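PDB 3TOY: mandelate racemase/muconate lactonizing enzyme family protein, which belongs to the enolase superfamily, joining an N-terminal capping domain to a C-terminal barrel domain that holds a metal site, with no reaction assigned. Local coordinates for residues F345-P353 and L370-Y380; N252-R260 and E281-D289. All coordinates share one frame; numbering follows the deposited sequence.

Contact 1. Residues F345-P353 and L370-Y380; sequences FAGAILTEP and LAWNESAVAKY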
loop_
_atom_site.group_PDB
_atom_site.type_symbol
_atom_site.label_atom_id
_atom_site.label_comp_id
_atom_site.label_asym_id
_atom_site.label_seq_id
_atom_site.Cartn_x
_atom_site.Cartn_y
_atom_site.Cartn_z
ATOM N N PHE A 345 20.421 -25.083 31.295
ATOM C CA PHE A 345 21.063 -26.282 30.756
ATOM C C PHE A 345 22.501 -26.441 31.250
ATOM O O PHE A 345 23.013 -27.565 31.327
ATOM C CB PHE A 345 21.112 -26.264 29.225
ATOM C CG PHE A 345 19.774 -26.449 28.550
ATOM C CD1 PHE A 345 19.076 -27.648 28.660
ATOM C CD2 PHE A 345 19.241 -25.432 27.763
ATOM C CE1 PHE A 345 17.848 -27.817 28.029
ATOM C CE2 PHE A 345 18.018 -25.587 27.116
ATOM C CZ PHE A 345 17.318 -26.780 27.243
ATOM N N ALA A 346 23.154 -25.324 31.545
ATOM C CA ALA A 346 24.588 -25.337 31.802
ATOM C C ALA A 346 25.017 -25.334 33.272
ATOM O O ALA A 346 26.221 -25.406 33.553
ATOM C CB ALA A 346 25.269 -24.189 31.063
ATOM N N GLY A 347 24.068 -25.224 34.202
ATOM C CA GLY A 347 24.421 -25.025 35.608
ATOM C C GLY A 347 25.374 -26.115 36.092
ATOM O O GLY A 347 26.345 -25.853 36.802
ATOM N N ALA A 348 25.100 -27.339 35.668
ATOM C CA ALA A 348 25.864 -28.495 36.118
ATOM C C ALA A 348 27.351 -28.388 35.789
ATOM O O ALA A 348 28.190 -28.934 36.515
ATOM C CB ALA A 348 25.273 -29.763 35.533
ATOM N N ILE A 349 27.695 -27.683 34.710
ATOM C CA ILE A 349 29.103 -27.584 34.303
ATOM C C ILE A 349 29.756 -26.216 34.492
ATOM O O ILE A 349 30.863 -25.977 34.017
ATOM C CB ILE A 349 29.345 -28.121 32.869
ATOM C CG1 ILE A 349 28.454 -27.390 31.841
ATOM C CG2 ILE A 349 29.088 -29.623 32.817
ATOM C CD1 ILE A 349 28.931 -25.972 31.539
ATOM N N LEU A 350 29.088 -25.329 35.222
ATOM C CA LEU A 350 29.636 -24.001 35.520
ATOM C C LEU A 350 30.178 -23.867 36.951
ATOM O O LEU A 350 29.560 -24.356 37.889
ATOM C CB LEU A 350 28.544 -22.944 35.340
ATOM C CG LEU A 350 28.149 -22.650 33.894
ATOM C CD1 LEU A 350 27.044 -21.600 33.929
ATOM C CD2 LEU A 350 29.366 -22.144 33.127
ATOM N N THR A 351 31.294 -23.157 37.122
ATOM C CA THR A 351 31.815 -22.881 38.474
ATOM C C THR A 351 30.846 -22.008 39.275
ATOM O O THR A 351 30.759 -22.101 40.501
ATOM C CB THR A 351 33.216 -22.217 38.444
ATOM O OG1 THR A 351 33.109 -20.885 37.926
ATOM C CG2 THR A 351 34.179 -23.018 37.575
ATOM N N GLU A 352 30.097 -21.166 38.576
ATOM C CA GLU A 352 29.121 -20.310 39.234
ATOM C C GLU A 352 27.791 -20.324 38.487
ATOM O O GLU A 352 27.548 -19.493 37.609
ATOM C CB GLU A 352 29.679 -18.899 39.393
ATOM C CG GLU A 352 30.459 -18.735 40.698
ATOM C CD GLU A 352 31.488 -17.626 40.645
ATOM O OE1 GLU A 352 31.673 -17.031 39.564
ATOM O OE2 GLU A 352 32.122 -17.358 41.689
ATOM N N PRO A 353 26.937 -21.294 38.822
ATOM C CA PRO A 353 25.650 -21.481 38.167
ATOM C C PRO A 353 24.748 -20.253 38.300
ATOM O O PRO A 353 24.887 -19.458 39.234
ATOM C CB PRO A 353 25.043 -22.668 38.920
ATOM C CG PRO A 353 26.237 -23.426 39.444
ATOM C CD PRO A 353 27.218 -22.352 39.810
ATOM N N LEU A 370 31.408 -17.145 32.895
ATOM C CA LEU A 370 31.371 -18.533 32.460
ATOM C C LEU A 370 32.763 -19.150 32.643
ATOM O O LEU A 370 33.673 -18.868 31.874
ATOM C CB LEU A 370 30.945 -18.632 30.989
ATOM C CG LEU A 370 29.553 -18.091 30.613
ATOM C CD1 LEU A 370 29.315 -18.281 29.111
ATOM C CD2 LEU A 370 28.481 -18.787 31.409
ATOM N N ALA A 371 32.926 -19.948 33.686
ATOM C CA ALA A 371 34.157 -20.712 33.894
ATOM C C ALA A 371 33.691 -22.113 34.198
ATOM O O ALA A 371 32.648 -22.295 34.831
ATOM C CB ALA A 371 34.943 -20.145 35.045
ATOM N N TRP A 372 34.441 -23.108 33.746
ATOM C CA TRP A 372 33.973 -24.473 33.847
ATOM C C TRP A 372 34.316 -25.135 35.181
ATOM O O TRP A 372 35.427 -24.998 35.699
ATOM C CB TRP A 372 34.553 -25.320 32.723
ATOM C CG TRP A 372 34.621 -24.619 31.414
ATOM C CD1 TRP A 372 35.739 -24.387 30.661
ATOM C CD2 TRP A 372 33.523 -24.041 30.697
ATOM N NE1 TRP A 372 35.398 -23.713 29.515
ATOM C CE2 TRP A 372 34.045 -23.485 29.513
ATOM C CE3 TRP A 372 32.148 -23.948 30.941
ATOM C CZ2 TRP A 372 33.245 -22.837 28.573
ATOM C CZ3 TRP A 372 31.353 -23.302 30.008
ATOM C CH2 TRP A 372 31.905 -22.755 28.840
ATOM N N ASN A 373 33.338 -25.844 35.727
ATOM C CA ASN A 373 33.588 -26.836 36.762
ATOM C C ASN A 373 34.161 -28.073 36.056
ATOM O O ASN A 373 33.423 -28.939 35.583
ATOM C CB ASN A 373 32.281 -27.159 37.481
ATOM C CG ASN A 373 32.417 -28.304 38.472
ATOM O OD1 ASN A 373 33.475 -28.927 38.589
ATOM N ND2 ASN A 373 31.335 -28.587 39.186
ATOM N N GLU A 374 35.488 -28.138 35.962
ATOM C CA GLU A 374 36.142 -29.206 35.194
ATOM C C GLU A 374 35.804 -30.643 35.631
ATOM O O GLU A 374 35.717 -31.547 34.795
ATOM C CB GLU A 374 37.660 -28.996 35.163
ATOM C CG GLU A 374 38.101 -27.775 34.360
ATOM C CD GLU A 374 37.865 -27.945 32.875
ATOM O OE1 GLU A 374 37.513 -29.068 32.452
ATOM O OE2 GLU A 374 38.036 -26.958 32.130
ATOM N N SER A 375 35.630 -30.875 36.929
ATOM C CA SER A 375 35.311 -32.227 37.362
ATOM C C SER A 375 33.955 -32.638 36.776
ATOM O O SER A 375 33.763 -33.773 36.347
ATOM C CB SER A 375 35.369 -32.366 38.894
ATOM O OG SER A 375 34.204 -31.873 39.533
ATOM N N ALA A 376 33.030 -31.694 36.707
ATOM C CA ALA A 376 31.731 -31.974 36.114
ATOM C C ALA A 376 31.829 -32.130 34.586
ATOM O O ALA A 376 31.212 -33.027 34.005
ATOM C CB ALA A 376 30.715 -30.895 36.509
ATOM N N VAL A 377 32.618 -31.276 33.945
ATOM C CA VAL A 377 32.854 -31.420 32.506
ATOM C C VAL A 377 33.392 -32.819 32.204
ATOM O O VAL A 377 32.895 -33.511 31.317
ATOM C CB VAL A 377 33.809 -30.331 31.952
ATOM C CG1 VAL A 377 34.203 -30.632 30.524
ATOM C CG2 VAL A 377 33.166 -28.946 32.043
ATOM N N ALA A 378 34.396 -33.252 32.959
ATOM C CA ALA A 378 34.925 -34.600 32.782
ATOM C C ALA A 378 33.822 -35.654 32.902
ATOM O O ALA A 378 33.754 -36.595 32.119
ATOM C CB ALA A 378 36.040 -34.868 33.794
ATOM N N LYS A 379 32.957 -35.494 33.896
ATOM C CA LYS A 379 31.867 -36.438 34.126
ATOM C C LYS A 379 30.901 -36.517 32.940
ATOM O O LYS A 379 30.451 -37.601 32.558
ATOM C CB LYS A 379 31.110 -36.038 35.396
ATOM C CG LYS A 379 30.096 -37.048 35.904
ATOM C CD LYS A 379 29.527 -36.576 37.240
ATOM C CE LYS A 379 28.960 -37.727 38.060
ATOM N NZ LYS A 379 27.915 -38.487 37.325
ATOM N N TYR A 380 30.584 -35.366 32.352
ATOM C CA TYR A 380 29.531 -35.308 31.313
ATOM C C TYR A 380 30.019 -35.190 29.868
ATOM O O TYR A 380 29.215 -35.203 28.933
ATOM C CB TYR A 380 28.560 -34.178 31.622
ATOM C CG TYR A 380 27.918 -34.343 32.966
ATOM C CD1 TYR A 380 27.218 -35.506 33.278
ATOM C CD2 TYR A 380 28.013 -33.349 33.932
ATOM C CE1 TYR A 380 26.633 -35.671 34.515
ATOM C CE2 TYR A 380 27.418 -33.504 35.175
ATOM C CZ TYR A 380 26.739 -34.669 35.456
ATOM O OH TYR A 380 26.152 -34.839 36.680
HETATM O O HOH W 1 28.698 -26.781 38.689
HETATM O O HOH W 2 30.836 -19.938 36.063
#
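L350 and W372 sit opposite each other as the non-hydrogen-bonded pair of a single antiparallel beta bridge, flanked by two backbone bonds: T351 N donates a hydrogen bond to A371 O at 2.8 Å and nearly straight (176°), while N373 N reaches I349 O from above the carbonyl plane. The bridge ends where helix 374-380 begins, and N373 is the N-cap of that helix. Its side chain stands anti to the backbone N (chi1 173°), which turns OD1 toward the first helical turn; there OD1 accepts hydrogen bonds from S375 OG at 3.2 Å and, weakly, from A376 N, the capping bond. The ND2 end of the same amide binds a water that lies within bonding distance of L350 O, so the cap is tied back to the loop.

I349 carries most of the apolar packing. CD1 lies alongside the indole of W372, 3.8 Å from CE3, and its CB packs on V377 CG2. CG2, held beside the backbone N, meets the ring edge of Y380 instead. One residue on, L350 CD2 touches both W372 CZ3 and L370 CD2, each at 3.9 Å. Beneath this cluster lies the N-terminal sheet: I349 and V377 both touch L59, W372 NE1 bonds to D61, and E374 makes a salt bridge with R35. In this way the last helix of the chain and the loop after strand 340-342 are packed together against strands 29-47 and 50-64, at a junction between the two domains of the enolase-superfamily fold.

The fit is tight at two points. A376 CB presses on A348 O at 3.2 Å, and T351 CG2 comes within 3.0 Å of W372 O.

Contact 2. Residues N252-R260 and E281-D289; sequences NLSGHAAVR and EAIAAGASD. With CA (calcium ion), chain I.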
loop_
_atom_site.group_PDB
_atom_site.type_symbol
_atom_site.label_atom_id
_atom_site.label_comp_id
_atom_site.label_asym_id
_atom_site.label_seq_id
_atom_site.Cartn_x
_atom_site.Cartn_y
_atom_site.Cartn_z
ATOM N N ASN A 252 8.569 -18.982 8.420
ATOM C CA ASN A 252 7.337 -18.514 7.792
ATOM C C ASN A 252 7.009 -17.127 8.356
ATOM O O ASN A 252 6.185 -16.990 9.249
ATOM C CB ASN A 252 6.218 -19.536 8.023
ATOM C CG ASN A 252 4.961 -19.264 7.177
ATOM O OD1 ASN A 252 4.892 -18.280 6.434
ATOM N ND2 ASN A 252 3.974 -20.150 7.283
ATOM N N LEU A 253 7.724 -16.115 7.867
ATOM C CA LEU A 253 7.569 -14.761 8.384
ATOM C C LEU A 253 6.191 -14.219 7.979
ATOM O O LEU A 253 5.527 -13.528 8.780
ATOM C CB LEU A 253 8.662 -13.838 7.835
ATOM C CG LEU A 253 10.112 -14.259 8.182
ATOM C CD1 LEU A 253 11.148 -13.335 7.512
ATOM C CD2 LEU A 253 10.289 -14.309 9.675
ATOM N N SER A 254 5.806 -14.473 6.729
ATOM C CA SER A 254 4.462 -14.062 6.234
ATOM C C SER A 254 3.343 -14.689 7.033
ATOM O O SER A 254 2.347 -14.030 7.348
ATOM C CB SER A 254 4.295 -14.395 4.744
ATOM O OG SER A 254 5.202 -13.587 3.991
ATOM N N GLY A 255 3.484 -15.972 7.356
ATOM C CA GLY A 255 2.488 -16.650 8.185
ATOM C C GLY A 255 2.429 -16.077 9.595
ATOM O O GLY A 255 1.352 -15.844 10.133
ATOM N N HIS A 256 3.591 -15.844 10.207
ATOM C CA HIS A 256 3.606 -15.147 11.494
ATOM C C HIS A 256 2.871 -13.803 11.402
ATOM O O HIS A 256 2.067 -13.457 12.278
ATOM C CB HIS A 256 5.037 -14.909 11.982
ATOM C CG HIS A 256 5.608 -16.045 12.791
ATOM N ND1 HIS A 256 6.354 -17.056 12.230
ATOM C CD2 HIS A 256 5.567 -16.303 14.121
ATOM C CE1 HIS A 256 6.745 -17.897 13.178
ATOM N NE2 HIS A 256 6.262 -17.473 14.334
ATOM N N ALA A 257 3.157 -13.032 10.355
ATOM C CA ALA A 257 2.521 -11.721 10.219
ATOM C C ALA A 257 1.004 -11.843 10.110
ATOM O O ALA A 257 0.257 -11.044 10.672
ATOM C CB ALA A 257 3.097 -10.978 8.971
ATOM N N ALA A 258 0.543 -12.855 9.389
ATOM C CA ALA A 258 -0.892 -13.040 9.245
ATOM C C ALA A 258 -1.541 -13.420 10.586
ATOM O O ALA A 258 -2.627 -12.930 10.929
ATOM C CB ALA A 258 -1.171 -14.088 8.185
ATOM N N VAL A 259 -0.871 -14.275 11.359
ATOM C CA VAL A 259 -1.364 -14.585 12.713
ATOM C C VAL A 259 -1.358 -13.329 13.563
ATOM O O VAL A 259 -2.344 -13.007 14.244
ATOM C CB VAL A 259 -0.516 -15.690 13.379
ATOM C CG1 VAL A 259 -0.962 -15.935 14.854
ATOM C CG2 VAL A 259 -0.613 -16.988 12.563
ATOM N N ARG A 260 -0.251 -12.597 13.522
ATOM C CA ARG A 260 -0.151 -11.393 14.329
ATOM C C ARG A 260 -1.289 -10.415 14.035
ATOM O O ARG A 260 -1.872 -9.812 14.951
ATOM C CB ARG A 260 1.164 -10.701 14.029
ATOM C CG ARG A 260 1.411 -9.436 14.862
ATOM C CD ARG A 260 2.620 -8.705 14.328
ATOM N NE ARG A 260 2.807 -7.432 15.016
ATOM C CZ ARG A 260 3.460 -6.399 14.486
ATOM N NH1 ARG A 260 3.963 -6.494 13.271
ATOM N NH2 ARG A 260 3.602 -5.268 15.166
ATOM N N GLU A 281 14.657 -8.621 8.128
ATOM C CA GLU A 281 13.574 -9.143 7.268
ATOM C C GLU A 281 12.290 -9.510 8.027
ATOM O O GLU A 281 11.156 -9.241 7.547
ATOM C CB GLU A 281 14.038 -10.332 6.415
ATOM C CG GLU A 281 15.210 -10.015 5.442
ATOM C CD GLU A 281 14.922 -8.866 4.456
ATOM O OE1 GLU A 281 13.740 -8.512 4.214
ATOM O OE2 GLU A 281 15.894 -8.300 3.916
ATOM N N ALA A 282 12.433 -10.134 9.189
ATOM C CA ALA A 282 11.258 -10.427 10.025
ATOM C C ALA A 282 10.497 -9.173 10.426
ATOM O O ALA A 282 9.270 -9.150 10.406
ATOM C CB ALA A 282 11.655 -11.233 11.282
ATOM N N ILE A 283 11.224 -8.130 10.777
ATOM C CA ILE A 283 10.613 -6.863 11.207
ATOM C C ILE A 283 9.971 -6.181 10.010
ATOM O O ILE A 283 8.875 -5.602 10.122
ATOM C CB ILE A 283 11.653 -5.950 11.892
ATOM C CG1 ILE A 283 12.027 -6.562 13.258
ATOM C CG2 ILE A 283 11.126 -4.538 12.063
ATOM C CD1 ILE A 283 13.254 -5.909 13.970
ATOM N N ALA A 284 10.640 -6.257 8.863
ATOM C CA ALA A 284 10.105 -5.677 7.641
ATOM C C ALA A 284 8.801 -6.379 7.261
ATOM O O ALA A 284 7.897 -5.753 6.772
ATOM C CB ALA A 284 11.102 -5.789 6.499
ATOM N N ALA A 285 8.711 -7.684 7.483
ATOM C CA ALA A 285 7.481 -8.407 7.216
ATOM C C ALA A 285 6.403 -8.210 8.304
ATOM O O ALA A 285 5.250 -8.576 8.097
ATOM C CB ALA A 285 7.773 -9.889 7.023
ATOM N N GLY A 286 6.765 -7.596 9.430
ATOM C CA GLY A 286 5.854 -7.444 10.575
ATOM C C GLY A 286 5.484 -8.796 11.191
ATOM O O GLY A 286 4.361 -9.006 11.605
ATOM N N ALA A 287 6.450 -9.694 11.280
ATOM C CA ALA A 287 6.189 -11.055 11.784
ATOM C C ALA A 287 5.661 -11.128 13.243
ATOM O O ALA A 287 4.840 -11.999 13.560
ATOM C CB ALA A 287 7.453 -11.905 11.632
ATOM N N SER A 288 6.138 -10.259 14.133
ATOM C CA SER A 288 5.789 -10.405 15.555
ATOM C C SER A 288 5.678 -9.091 16.316
ATOM O O SER A 288 6.144 -8.048 15.852
ATOM C CB SER A 288 6.808 -11.319 16.235
ATOM O OG SER A 288 8.088 -10.682 16.257
ATOM N N ASP A 289 5.024 -9.145 17.482
ATOM C CA ASP A 289 4.907 -8.004 18.371
ATOM C C ASP A 289 6.090 -7.887 19.266
ATOM O O ASP A 289 6.490 -6.775 19.594
ATOM C CB ASP A 289 3.655 -8.140 19.250
ATOM C CG ASP A 289 2.403 -8.224 18.413
ATOM O OD1 ASP A 289 2.092 -7.211 17.759
ATOM O OD2 ASP A 289 1.752 -9.281 18.362
HETATM CA CA CA I . -2.314 -8.445 16.835
HETATM O O HOH W 3 -0.784 -9.713 18.110
HETATM O O HOH W 4 -0.356 -6.834 16.696
HETATM O O HOH W 5 -3.630 -7.034 15.779
#
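R260 reaches along the turn G286-D289 and uses its guanidinium edge twice: NE bonds to D289 OD1 at 2.8 Å (168°) in a salt bridge, and NH1 bonds to G286 O at 3.0 Å. S288 O lies over the centre of one guanidinium face. With CG anti to the backbone N and the chain extended to NE, the group is carried out to that turn; the carboxylate plane stands 74° from its own, so NE meets OD1 from above. G286 ends helix 275-285 in a Schellman motif with positive phi; NH1 meets its O from above the carbonyl plane.

Behind this polar end two outer helices of the barrel pack through small residues, the axes of 253-260 and 281-285 approaching to 9.4 Å. A257 CB touches A285 O, and L253 CD2 rests on A282 CB at 3.7 Å. S254 hydrogen-bonds to E281 of a second subunit, and E281 to S254 of that subunit.

R260 O binds a calcium ion at 2.4 Å, together with S263 O and three waters. Two of those waters donate to D289, whose OD2 also accepts from I267 N. The carboxylate probably balances the arginine's charge while orienting and polarising the calcium's water shell.

The contacts come in series along the chain, contact 2 closing before contact 1 opens. Their centres are 38 Å apart on opposite sides of the chain's centre, and their nearest atoms lie about 19 Å apart without touching. Contact 2 belongs to the barrel's outer layer, pairing helices 253-262 and 275-285, whose intervening and following strands, 267-269 and 290-291, run parallel in the barrel sheet; its surface also meets other subunits. Contact 1 follows strand 340-342; its two segments flank strand 360-361, which still pairs with barrel strand 157-162, before the chain ends at the antiparallel N-terminal sheet. One thus joins adjacent barrel helices; the other pairs a loop with the last helix, and both pack on the N-terminal sheet.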